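Local coordinates for protein protocadherin gamma-B3 (Homo sapiens, PDB 5K8R) that probably mediates calcium-dependent cell-cell adhesion and may help establish and maintain specific neuronal connections in the brain, at residues P210-N224 with T298-D312. Residues are numbered along the deposited sequence; the frame is centred on the assembly and turned at random.
Sequences PVFTQDMYRVNVAEN and TAYCKVQIDISDEND. With CA (calcium ion), chain F; CA (calcium ion), chain G; CA (calcium ion), chain E.
OD2 of D306 is gripped side-on by R218, whose NE (2.8 Å from OD2) and NH2 both donate to that one oxygen. The oxygen lies in the guanidinium plane, while the carboxylate is turned 80° against it. R218 can come so close because its CG is anti to the backbone N (chi1 -169°) and its chain then runs extended alongside Q304. The Q304 amide, its plane 21° from the guanidinium's, sets NE2 over one guanidinium face and donates to the syn lone pair of D306 OD1. A carboxylate suits this place because its two oxygens serve two neighbours, R218 and Q304, and an alanine here would probably leave the R218 guanidinium without its counter-charge and set it free to turn.

The backbones pair in parallel, 216-222 with 298-308, and V221 N donates to D306 O at 2.9 Å. R218, N220, Q304 and D306 form the polar face; the largely apolar Y217, V219, V221, V303, I305 and I307 suit the face turned to the sandwich interior. Near the start, small C301 fits between aromatics: SG sits 3.5 Å from the F212 ring centroid, over its face, and meets the Y217 ring edge.

At the far end, E223 OE2 binds one calcium at 2.5 Å and accepts from E310 N at 2.7 Å, while OE1 binds a second calcium. D309, E310 O and D312 join the first ion, and D312 also the second; E280 serves both, D345 the first and D278 the second, so the loops following both strands are built into the calcium-bound linker between the third and fourth cadherin repeats.

Within the third repeat, 216-222 is an outermost strand of its sheet, 298-308 lies between it and 284-292, and V219 and V303 pack on L232 of strand 230-237 in the facing sheet.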
loop_
_atom_site.group_PDB
_atom_site.type_symbol
_atom_site.label_atom_id
_atom_site.label_comp_id
_atom_site.label_asym_id
_atom_site.label_seq_id
_atom_site.Cartn_x
_atom_site.Cartn_y
_atom_site.Cartn_z
ATOM N N PRO A 210 11.957 9.245 -3.501
ATOM C CA PRO A 210 12.702 9.352 -4.761
ATOM C C PRO A 210 13.952 10.200 -4.584
ATOM O O PRO A 210 14.005 11.102 -3.745
ATOM C CB PRO A 210 11.701 10.019 -5.713
ATOM C CG PRO A 210 10.360 9.756 -5.106
ATOM C CD PRO A 210 10.584 9.762 -3.626
ATOM N N VAL A 211 14.971 9.896 -5.386
ATOM C CA VAL A 211 16.250 10.596 -5.338
ATOM C C VAL A 211 16.633 10.989 -6.758
ATOM O O VAL A 211 16.859 10.118 -7.607
ATOM C CB VAL A 211 17.356 9.740 -4.701
ATOM C CG1 VAL A 211 18.710 10.410 -4.879
ATOM C CG2 VAL A 211 17.064 9.505 -3.226
ATOM N N PHE A 212 16.707 12.292 -7.013
ATOM C CA PHE A 212 17.141 12.773 -8.316
ATOM C C PHE A 212 18.634 12.535 -8.499
ATOM O O PHE A 212 19.421 12.664 -7.556
ATOM C CB PHE A 212 16.831 14.261 -8.473
ATOM C CG PHE A 212 15.426 14.546 -8.913
ATOM C CD1 PHE A 212 15.040 14.321 -10.225
ATOM C CD2 PHE A 212 14.494 15.052 -8.023
ATOM C CE1 PHE A 212 13.748 14.585 -10.637
ATOM C CE2 PHE A 212 13.201 15.319 -8.429
ATOM C CZ PHE A 212 12.829 15.087 -9.739
ATOM N N THR A 213 19.022 12.187 -9.728
ATOM C CA THR A 213 20.434 11.976 -10.024
ATOM C C THR A 213 21.224 13.276 -9.953
ATOM O O THR A 213 22.435 13.252 -9.707
ATOM C CB THR A 213 20.595 11.334 -11.402
ATOM O OG1 THR A 213 20.135 12.243 -12.410
ATOM C CG2 THR A 213 19.787 10.050 -11.484
ATOM N N GLN A 214 20.563 14.413 -10.171
ATOM C CA GLN A 214 21.195 15.720 -10.081
ATOM C C GLN A 214 20.232 16.694 -9.424
ATOM O O GLN A 214 19.023 16.642 -9.668
ATOM C CB GLN A 214 21.601 16.255 -11.462
ATOM C CG GLN A 214 22.561 15.370 -12.238
ATOM C CD GLN A 214 22.881 15.929 -13.610
ATOM O OE1 GLN A 214 22.573 17.083 -13.909
ATOM N NE2 GLN A 214 23.498 15.111 -14.454
ATOM N N ASP A 215 20.771 17.579 -8.588
ATOM C CA ASP A 215 19.982 18.663 -8.018
ATOM C C ASP A 215 19.810 19.829 -8.981
ATOM O O ASP A 215 19.117 20.795 -8.646
ATOM C CB ASP A 215 20.619 19.157 -6.716
ATOM C CG ASP A 215 20.544 18.128 -5.606
ATOM O OD1 ASP A 215 19.557 17.364 -5.567
ATOM O OD2 ASP A 215 21.472 18.086 -4.770
ATOM N N MET A 216 20.421 19.759 -10.162
ATOM C CA MET A 216 20.322 20.819 -11.157
ATOM C C MET A 216 20.656 20.234 -12.520
ATOM O O MET A 216 21.723 19.637 -12.694
ATOM C CB MET A 216 21.267 21.980 -10.824
ATOM C CG MET A 216 21.514 22.936 -11.982
ATOM S SD MET A 216 20.043 23.852 -12.480
ATOM C CE MET A 216 19.790 24.894 -11.045
ATOM N N TYR A 217 19.746 20.401 -13.476
ATOM C CA TYR A 217 19.942 19.952 -14.853
ATOM C C TYR A 217 20.060 21.193 -15.730
ATOM O O TYR A 217 19.052 21.807 -16.091
ATOM C CB TYR A 217 18.796 19.055 -15.308
ATOM C CG TYR A 217 18.630 17.792 -14.494
ATOM C CD1 TYR A 217 19.351 16.645 -14.798
ATOM C CD2 TYR A 217 17.745 17.744 -13.424
ATOM C CE1 TYR A 217 19.200 15.486 -14.058
ATOM C CE2 TYR A 217 17.586 16.591 -12.677
ATOM C CZ TYR A 217 18.315 15.466 -12.999
ATOM O OH TYR A 217 18.160 14.315 -12.259
ATOM N N ARG A 218 21.291 21.561 -16.072
ATOM C CA ARG A 218 21.554 22.742 -16.883
ATOM C C ARG A 218 21.898 22.333 -18.309
ATOM O O ARG A 218 22.591 21.336 -18.531
ATOM C CB ARG A 218 22.689 23.575 -16.286
ATOM C CG ARG A 218 22.850 24.946 -16.927
ATOM C CD ARG A 218 23.859 25.800 -16.175
ATOM N NE ARG A 218 23.949 27.149 -16.728
ATOM C CZ ARG A 218 24.737 28.105 -16.246
ATOM N NH1 ARG A 218 25.510 27.862 -15.197
ATOM N NH2 ARG A 218 24.754 29.303 -16.814
ATOM N N VAL A 219 21.408 23.111 -19.273
ATOM C CA VAL A 219 21.622 22.822 -20.685
ATOM C C VAL A 219 21.480 24.124 -21.456
ATOM O O VAL A 219 20.771 25.040 -21.030
ATOM C CB VAL A 219 20.628 21.742 -21.186
ATOM C CG1 VAL A 219 19.214 22.289 -21.195
ATOM C CG2 VAL A 219 21.028 21.227 -22.566
ATOM N N ASN A 220 22.169 24.211 -22.591
ATOM C CA ASN A 220 22.120 25.378 -23.464
ATOM C C ASN A 220 21.559 24.952 -24.813
ATOM O O ASN A 220 22.094 24.039 -25.451
ATOM C CB ASN A 220 23.509 26.003 -23.625
ATOM C CG ASN A 220 23.465 27.383 -24.262
ATOM O OD1 ASN A 220 22.695 27.633 -25.190
ATOM N ND2 ASN A 220 24.297 28.288 -23.762
ATOM N N VAL A 221 20.482 25.609 -25.240
ATOM C CA VAL A 221 19.854 25.341 -26.526
ATOM C C VAL A 221 19.690 26.656 -27.273
ATOM O O VAL A 221 19.484 27.714 -26.670
ATOM C CB VAL A 221 18.491 24.629 -26.371
ATOM C CG1 VAL A 221 18.685 23.230 -25.806
ATOM C CG2 VAL A 221 17.563 25.443 -25.484
ATOM N N ALA A 222 19.790 26.588 -28.598
ATOM C CA ALA A 222 19.635 27.779 -29.414
ATOM C C ALA A 222 18.164 28.179 -29.505
ATOM O O ALA A 222 17.256 27.368 -29.305
ATOM C CB ALA A 222 20.213 27.555 -30.811
ATOM N N GLU A 223 17.937 29.459 -29.813
ATOM C CA GLU A 223 16.573 29.973 -29.846
ATOM C C GLU A 223 15.791 29.445 -31.043
ATOM O O GLU A 223 14.558 29.365 -30.987
ATOM C CB GLU A 223 16.584 31.500 -29.852
ATOM C CG GLU A 223 17.421 32.117 -30.955
ATOM C CD GLU A 223 17.255 33.621 -31.032
ATOM O OE1 GLU A 223 16.200 34.126 -30.595
ATOM O OE2 GLU A 223 18.180 34.300 -31.524
ATOM N N ASN A 224 16.475 29.074 -32.124
ATOM C CA ASN A 224 15.788 28.558 -33.301
ATOM C C ASN A 224 15.524 27.062 -33.165
ATOM O O ASN A 224 15.444 26.346 -34.168
ATOM C CB ASN A 224 16.598 28.846 -34.569
ATOM C CG ASN A 224 17.935 28.135 -34.584
ATOM O OD1 ASN A 224 18.535 27.895 -33.538
ATOM N ND2 ASN A 224 18.411 27.794 -35.776
ATOM N N THR A 298 8.094 12.762 -1.765
ATOM C CA THR A 298 8.395 13.789 -2.749
ATOM C C THR A 298 9.888 14.089 -2.784
ATOM O O THR A 298 10.596 13.947 -1.783
ATOM C CB THR A 298 7.621 15.079 -2.456
ATOM O OG1 THR A 298 7.893 15.507 -1.115
ATOM C CG2 THR A 298 6.126 14.852 -2.618
ATOM N N ALA A 299 10.354 14.499 -3.962
ATOM C CA ALA A 299 11.706 15.000 -4.153
ATOM C C ALA A 299 11.642 16.183 -5.106
ATOM O O ALA A 299 10.760 16.256 -5.965
ATOM C CB ALA A 299 12.648 13.921 -4.702
ATOM N N TYR A 300 12.579 17.116 -4.948
ATOM C CA TYR A 300 12.540 18.358 -5.709
ATOM C C TYR A 300 13.922 18.689 -6.245
ATOM O O TYR A 300 14.909 18.637 -5.505
ATOM C CB TYR A 300 12.013 19.511 -4.846
ATOM C CG TYR A 300 10.603 19.293 -4.344
ATOM C CD1 TYR A 300 10.364 18.612 -3.157
ATOM C CD2 TYR A 300 9.510 19.763 -5.060
ATOM C CE1 TYR A 300 9.077 18.407 -2.696
ATOM C CE2 TYR A 300 8.220 19.564 -4.607
ATOM C CZ TYR A 300 8.009 18.884 -3.425
ATOM O OH TYR A 300 6.726 18.683 -2.970
ATOM N N CYS A 301 13.985 19.029 -7.532
ATOM C CA CYS A 301 15.212 19.480 -8.170
ATOM C C CYS A 301 14.888 20.696 -9.029
ATOM O O CYS A 301 13.750 21.174 -9.061
ATOM C CB CYS A 301 15.855 18.365 -9.005
ATOM S SG CYS A 301 14.953 17.946 -10.514
ATOM N N LYS A 302 15.897 21.201 -9.733
ATOM C CA LYS A 302 15.733 22.366 -10.587
ATOM C C LYS A 302 16.286 22.076 -11.975
ATOM O O LYS A 302 17.117 21.186 -12.168
ATOM C CB LYS A 302 16.419 23.605 -9.991
ATOM C CG LYS A 302 15.770 24.114 -8.714
ATOM C CD LYS A 302 16.375 25.436 -8.269
ATOM C CE LYS A 302 15.686 25.965 -7.020
ATOM N NZ LYS A 302 16.227 27.290 -6.605
ATOM N N VAL A 303 15.801 22.847 -12.945
ATOM C CA VAL A 303 16.191 22.726 -14.343
ATOM C C VAL A 303 16.454 24.128 -14.875
ATOM O O VAL A 303 15.583 25.000 -14.784
ATOM C CB VAL A 303 15.110 22.022 -15.183
ATOM C CG1 VAL A 303 15.310 22.313 -16.659
ATOM C CG2 VAL A 303 15.131 20.523 -14.926
ATOM N N GLN A 304 17.648 24.346 -15.418
ATOM C CA GLN A 304 18.028 25.634 -15.990
ATOM C C GLN A 304 18.272 25.446 -17.481
ATOM O O GLN A 304 19.221 24.763 -17.880
ATOM C CB GLN A 304 19.262 26.208 -15.297
ATOM C CG GLN A 304 19.648 27.593 -15.792
ATOM C CD GLN A 304 20.719 28.244 -14.941
ATOM O OE1 GLN A 304 20.996 27.805 -13.825
ATOM N NE2 GLN A 304 21.331 29.300 -15.466
ATOM N N ILE A 305 17.415 26.050 -18.297
ATOM C CA ILE A 305 17.514 25.996 -19.749
ATOM C C ILE A 305 17.987 27.363 -20.220
ATOM O O ILE A 305 17.227 28.340 -20.189
ATOM C CB ILE A 305 16.178 25.615 -20.399
ATOM C CG1 ILE A 305 15.660 24.298 -19.815
ATOM C CG2 ILE A 305 16.330 25.513 -21.909
ATOM C CD1 ILE A 305 14.265 23.934 -20.270
ATOM N N ASP A 306 19.246 27.439 -20.641
ATOM C CA ASP A 306 19.816 28.674 -21.158
ATOM C C ASP A 306 19.657 28.725 -22.671
ATOM O O ASP A 306 19.842 27.719 -23.362
ATOM C CB ASP A 306 21.293 28.788 -20.778
ATOM C CG ASP A 306 21.504 28.838 -19.278
ATOM O OD1 ASP A 306 20.652 29.421 -18.575
ATOM O OD2 ASP A 306 22.523 28.295 -18.802
ATOM N N ILE A 307 19.309 29.904 -23.180
ATOM C CA ILE A 307 19.068 30.114 -24.601
ATOM C C ILE A 307 20.197 30.969 -25.160
ATOM O O ILE A 307 20.536 32.012 -24.590
ATOM C CB ILE A 307 17.701 30.772 -24.850
ATOM C CG1 ILE A 307 16.581 29.884 -24.304
ATOM C CG2 ILE A 307 17.497 31.036 -26.332
ATOM C CD1 ILE A 307 15.194 30.399 -24.608
ATOM N N SER A 308 20.778 30.524 -26.270
ATOM C CA SER A 308 21.857 31.236 -26.936
ATOM C C SER A 308 21.314 32.049 -28.105
ATOM O O SER A 308 20.312 31.688 -28.729
ATOM C CB SER A 308 22.931 30.262 -27.426
ATOM O OG SER A 308 22.365 29.237 -28.222
ATOM N N ASP A 309 21.994 33.154 -28.399
ATOM C CA ASP A 309 21.516 34.102 -29.396
ATOM C C ASP A 309 21.793 33.603 -30.810
ATOM O O ASP A 309 22.863 33.058 -31.097
ATOM C CB ASP A 309 22.174 35.465 -29.185
ATOM C CG ASP A 309 21.687 36.509 -30.171
ATOM O OD1 ASP A 309 20.498 36.466 -30.551
ATOM O OD2 ASP A 309 22.496 37.374 -30.565
ATOM N N GLU A 310 20.815 33.795 -31.690
ATOM C CA GLU A 310 20.945 33.507 -33.110
ATOM C C GLU A 310 20.644 34.769 -33.906
ATOM O O GLU A 310 19.870 35.627 -33.472
ATOM C CB GLU A 310 20.002 32.376 -33.544
ATOM C CG GLU A 310 20.468 30.987 -33.139
ATOM C CD GLU A 310 21.565 30.457 -34.042
ATOM O OE1 GLU A 310 21.386 30.492 -35.279
ATOM O OE2 GLU A 310 22.605 30.012 -33.518
ATOM N N ASN A 311 21.265 34.878 -35.079
ATOM C CA ASN A 311 21.113 36.063 -35.924
ATOM C C ASN A 311 19.862 35.915 -36.792
ATOM O O ASN A 311 19.918 35.679 -38.001
ATOM C CB ASN A 311 22.365 36.280 -36.765
ATOM C CG ASN A 311 22.377 37.629 -37.456
ATOM O OD1 ASN A 311 21.721 38.570 -37.013
ATOM N ND2 ASN A 311 23.128 37.728 -38.545
ATOM N N ASP A 312 18.708 36.067 -36.141
ATOM C CA ASP A 312 17.415 35.934 -36.800
ATOM C C ASP A 312 16.648 37.252 -36.853
ATOM O O ASP A 312 15.422 37.246 -37.004
ATOM C CB ASP A 312 16.574 34.858 -36.109
ATOM C CG ASP A 312 16.187 35.236 -34.692
ATOM O OD1 ASP A 312 16.942 35.990 -34.042
ATOM O OD2 ASP A 312 15.125 34.771 -34.228
HETATM CA CA CA F . 18.401 36.724 -31.858
HETATM CA CA CA G . 14.898 35.694 -31.979
HETATM CA CA CA E . 20.982 40.852 -36.463
HETATM O O HOH W 1 12.865 34.199 -31.997
#